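Local coordinates for protein nitrilotriacetate monooxygenase component B (Bacillus cereus ATCC 14579, PDB 3BPK) that probably binds FMN and serves as the flavin-dependent oxidoreductase component of a two-component monooxygenase, at residues 32-37 with 109-114; 87-90 with 96-99. One frame throughout, in Å; residues are numbered along the deposited sequence.

Contact 1. Residues 32-37 with 109-114; sequences FVTSVT and SEIELA
Ile111 meets Phe32 and Thr34 through a single methyl, CD1, which reaches from a short helix to the strand across from it. The methyl comes to the far edge of the Phe32 ring, near the ring plane and not over a face. In the conformer described CZ of Phe32 lies 3.3 Å from CD1 of Ile111, but that closeness is doubtful because the isoleucine was modelled in two conformations. The first bond of Phe32 does not aim at the helix; with CG anti to the backbone N (chi1 178°), the far end of the ring, CZ and CE2, comes up to the methyl. Beside the ring, the methyl of Thr34 comes in at roughly a right angle to the isoleucine, with CG2 of Thr34 3.9 Å from CD1 of Ile111. The Thr34 hydroxyl bonds instead to the carbonyl of Pro127. At the start of the helix Ser109 is the N-cap: its OG accepts from Glu112 N over 3.1 Å and also bonds to the Leu42 carbonyl. Leu116 packs against both Phe32 and Ile111. The arrangement is helix-on-sheet packing, a capped single turn set against strand 28-36 in a flavin reductase-like domain.

Contact 2. Residues 87-90 with 96-99; sequences HISD and AINE
Strand 83-88 and helix 94-100, joined by a short loop, form a local strand-loop-helix unit in which Ile97 packs on Ser89. These two residues carry the contact, each with its first side-chain bond directed at the other segment. The terminal methyl of Ile97 rests against the whole short serine side chain: CD1 of Ile97 is 3.4 Å from OG of Ser89, and the same methyl is 3.5 Å from CB of Ser89. A nearly extended second torsion (chi2 166°) carries that methyl well away from the helix backbone. No hydrogen bond spans the segments, and a methyl gives the hydroxyl no polar partner; Ser89 OG is satisfied instead by the carbonyl of Val30. Asp90 lies at the margin of the contact, its backbone N 4.4 Å from CD1 of Ile97, while its carboxylate turns to Ser92 and Asn133. The helix lies beside the end of strand 83-88, where Ile97 touches Ser89 just past the strand and Phe32 of strand 28-36 touches both; strand 134-146 is the other sheet neighbour of strand 83-88, and the second subunit packs nearby.

Both contacts are buried and have the same design, an isoleucine CD1 reaching from a short helix to one antiparallel sheet, with centres about 11 Å apart. Contact 2 lies deeper, its centre about 9 Å from the centre of the chain against about 13 Å for contact 1, and is nested in the loop that contact 1 closes. Their strands are neighbours, joined by a backbone hydrogen bond, Phe32 O to His87 N, 2.8 Å. The residue just after helix 110-113 touches helix 94-100, with Ala114 CB 3.6 Å from Ala96 O. The chemistry differs: 32-37 with 109-114 is wholly apolar, aromatic edge and methyls, whereas 87-90 with 96-99 sets a methyl on a serine, and its segments also meet the second subunit.

Contact 1. Residues 32-37 with 109-114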
# COMPACT_ATOMS: atom_id res chain seq x y z
N PHE B 32 -6.21 8.76 5.98
CA PHE B 32 -6.25 10.05 6.67
C PHE B 32 -6.06 9.71 8.14
O PHE B 32 -6.90 9.01 8.74
CB PHE B 32 -7.57 10.77 6.45
CG PHE B 32 -7.64 12.05 7.16
CD1 PHE B 32 -6.74 13.07 6.85
CD2 PHE B 32 -8.62 12.27 8.16
CE1 PHE B 32 -6.79 14.28 7.53
CE2 PHE B 32 -8.66 13.47 8.84
CZ PHE B 32 -7.76 14.49 8.52
N VAL B 33 -4.92 10.14 8.69
CA VAL B 33 -4.49 9.63 10.01
C VAL B 33 -4.51 10.73 11.06
O VAL B 33 -3.88 11.79 10.86
CB VAL B 33 -3.05 9.08 9.94
CG1 VAL B 33 -2.59 8.54 11.32
CG2 VAL B 33 -2.96 7.92 8.92
N THR B 34 -5.22 10.47 12.18
CA THR B 34 -5.21 11.42 13.31
C THR B 34 -4.37 10.84 14.44
O THR B 34 -4.28 9.61 14.64
CB THR B 34 -6.61 11.78 13.85
OG1 THR B 34 -7.34 10.59 14.19
CG2 THR B 34 -7.37 12.57 12.80
N SER B 35 -3.75 11.75 15.19
CA SER B 35 -2.83 11.39 16.25
C SER B 35 -2.80 12.60 17.19
O SER B 35 -3.23 13.70 16.81
CB SER B 35 -1.42 11.09 15.67
OG SER B 35 -0.85 12.25 15.05
N VAL B 36 -2.30 12.39 18.41
CA VAL B 36 -2.35 13.47 19.43
C VAL B 36 -0.96 13.75 19.97
O VAL B 36 -0.20 12.80 20.23
CB VAL B 36 -3.34 13.09 20.58
CG1 VAL B 36 -3.32 14.17 21.68
CG2 VAL B 36 -4.77 12.96 20.02
N THR B 37 -0.62 15.04 20.13
CA THR B 37 0.70 15.43 20.66
C THR B 37 0.75 15.28 22.19
O THR B 37 -0.30 15.11 22.83
CB THR B 37 1.05 16.90 20.32
OG1 THR B 37 0.22 17.79 21.11
CG2 THR B 37 0.89 17.22 18.83
N SER B 109 -3.73 22.16 15.20
CA SER B 109 -4.62 21.09 14.74
C SER B 109 -5.08 21.31 13.31
O SER B 109 -5.88 22.22 13.04
CB SER B 109 -5.85 21.01 15.65
OG SER B 109 -6.78 20.04 15.15
N GLU B 110 -4.64 20.44 12.40
CA GLU B 110 -5.13 20.51 11.02
C GLU B 110 -6.61 20.18 10.98
O GLU B 110 -7.32 20.61 10.09
CB GLU B 110 -4.39 19.50 10.13
CG GLU B 110 -2.90 19.77 9.96
CD GLU B 110 -2.03 19.10 11.03
OE1 GLU B 110 -2.54 18.57 12.05
OE2 GLU B 110 -0.79 19.12 10.83
N ILE B 111 -7.07 19.37 11.94
CA ILE B 111 -8.46 18.99 11.99
C ILE B 111 -9.34 20.23 12.17
O ILE B 111 -10.30 20.43 11.42
CB ILE B 111 -8.69 17.97 13.14
CG1 ILE B 111 -7.89 16.69 12.86
CG2 ILE B 111 -10.18 17.68 13.34
CD1 ILE B 111 -8.02 16.13 11.41
N GLU B 112 -8.99 21.06 13.16
CA GLU B 112 -9.77 22.29 13.39
C GLU B 112 -9.62 23.29 12.23
O GLU B 112 -10.63 23.93 11.79
CB GLU B 112 -9.42 22.90 14.76
CG GLU B 112 -9.74 22.00 15.96
CD GLU B 112 -11.23 21.73 16.21
OE1 GLU B 112 -12.10 22.30 15.50
OE2 GLU B 112 -11.52 20.90 17.10
N LEU B 113 -8.41 23.42 11.68
CA LEU B 113 -8.21 24.27 10.50
C LEU B 113 -9.12 23.87 9.33
O LEU B 113 -9.70 24.74 8.66
CB LEU B 113 -6.74 24.21 10.05
CG LEU B 113 -6.35 25.00 8.78
CD1 LEU B 113 -5.87 26.41 9.14
CD2 LEU B 113 -5.27 24.24 7.97
N ALA B 114 -9.24 22.56 9.10
CA ALA B 114 -10.02 22.05 7.97
C ALA B 114 -11.53 21.94 8.24
O ALA B 114 -12.30 21.46 7.39
CB ALA B 114 -9.43 20.69 7.52

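Contact 2. Residues 87-90 with 96-99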
# COMPACT_ATOMS: atom_id res chain seq x y z
N HIS B 87 -8.44 6.70 8.87
CA HIS B 87 -9.72 6.89 8.22
C HIS B 87 -9.57 6.60 6.74
O HIS B 87 -8.55 6.95 6.12
CB HIS B 87 -10.19 8.35 8.35
CG HIS B 87 -10.25 8.85 9.76
ND1 HIS B 87 -9.11 9.23 10.45
CD2 HIS B 87 -11.30 9.07 10.60
CE1 HIS B 87 -9.46 9.66 11.66
NE2 HIS B 87 -10.78 9.55 11.79
N ILE B 88 -10.59 5.98 6.17
CA ILE B 88 -10.65 5.84 4.70
C ILE B 88 -11.03 7.21 4.11
O ILE B 88 -11.95 7.90 4.59
CB ILE B 88 -11.72 4.80 4.30
CG1 ILE B 88 -11.37 3.43 4.89
CG2 ILE B 88 -11.89 4.73 2.77
CD1 ILE B 88 -9.96 2.94 4.56
N SER B 89 -10.29 7.61 3.09
CA SER B 89 -10.53 8.88 2.38
C SER B 89 -11.52 8.67 1.26
O SER B 89 -11.40 7.74 0.46
CB SER B 89 -9.22 9.44 1.80
OG SER B 89 -8.26 9.65 2.81
N ASP B 90 -12.49 9.57 1.19
CA ASP B 90 -13.54 9.43 0.19
C ASP B 90 -13.99 10.77 -0.39
O ASP B 90 -13.60 11.85 0.12
CB ASP B 90 -14.71 8.56 0.70
CG ASP B 90 -15.56 9.26 1.74
OD1 ASP B 90 -15.87 10.47 1.57
OD2 ASP B 90 -15.93 8.59 2.73
N ALA B 96 -11.63 18.61 2.52
CA ALA B 96 -11.11 18.90 3.84
C ALA B 96 -9.81 18.14 4.06
O ALA B 96 -8.87 18.68 4.64
CB ALA B 96 -12.14 18.55 4.91
N ILE B 97 -9.75 16.88 3.61
CA ILE B 97 -8.48 16.12 3.75
C ILE B 97 -7.35 16.91 3.06
O ILE B 97 -6.26 17.05 3.59
CB ILE B 97 -8.58 14.70 3.14
CG1 ILE B 97 -9.57 13.84 3.93
CG2 ILE B 97 -7.21 14.06 3.09
CD1 ILE B 97 -9.97 12.55 3.23
N ASN B 98 -7.62 17.43 1.87
CA ASN B 98 -6.57 18.19 1.16
C ASN B 98 -6.09 19.40 1.94
O ASN B 98 -4.89 19.73 1.93
CB ASN B 98 -7.05 18.61 -0.22
CG ASN B 98 -5.94 19.21 -1.07
OD1 ASN B 98 -6.02 20.37 -1.48
ND2 ASN B 98 -4.88 18.43 -1.30
N GLU B 99 -7.02 20.06 2.62
CA GLU B 99 -6.69 21.22 3.45
C GLU B 99 -5.70 20.86 4.54
O GLU B 99 -4.87 21.69 4.94
CB GLU B 99 -7.93 21.80 4.08
CG GLU B 99 -8.76 22.56 3.12
CD GLU B 99 -9.68 23.52 3.80
OE1 GLU B 99 -9.33 24.02 4.89
OE2 GLU B 99 -10.76 23.79 3.24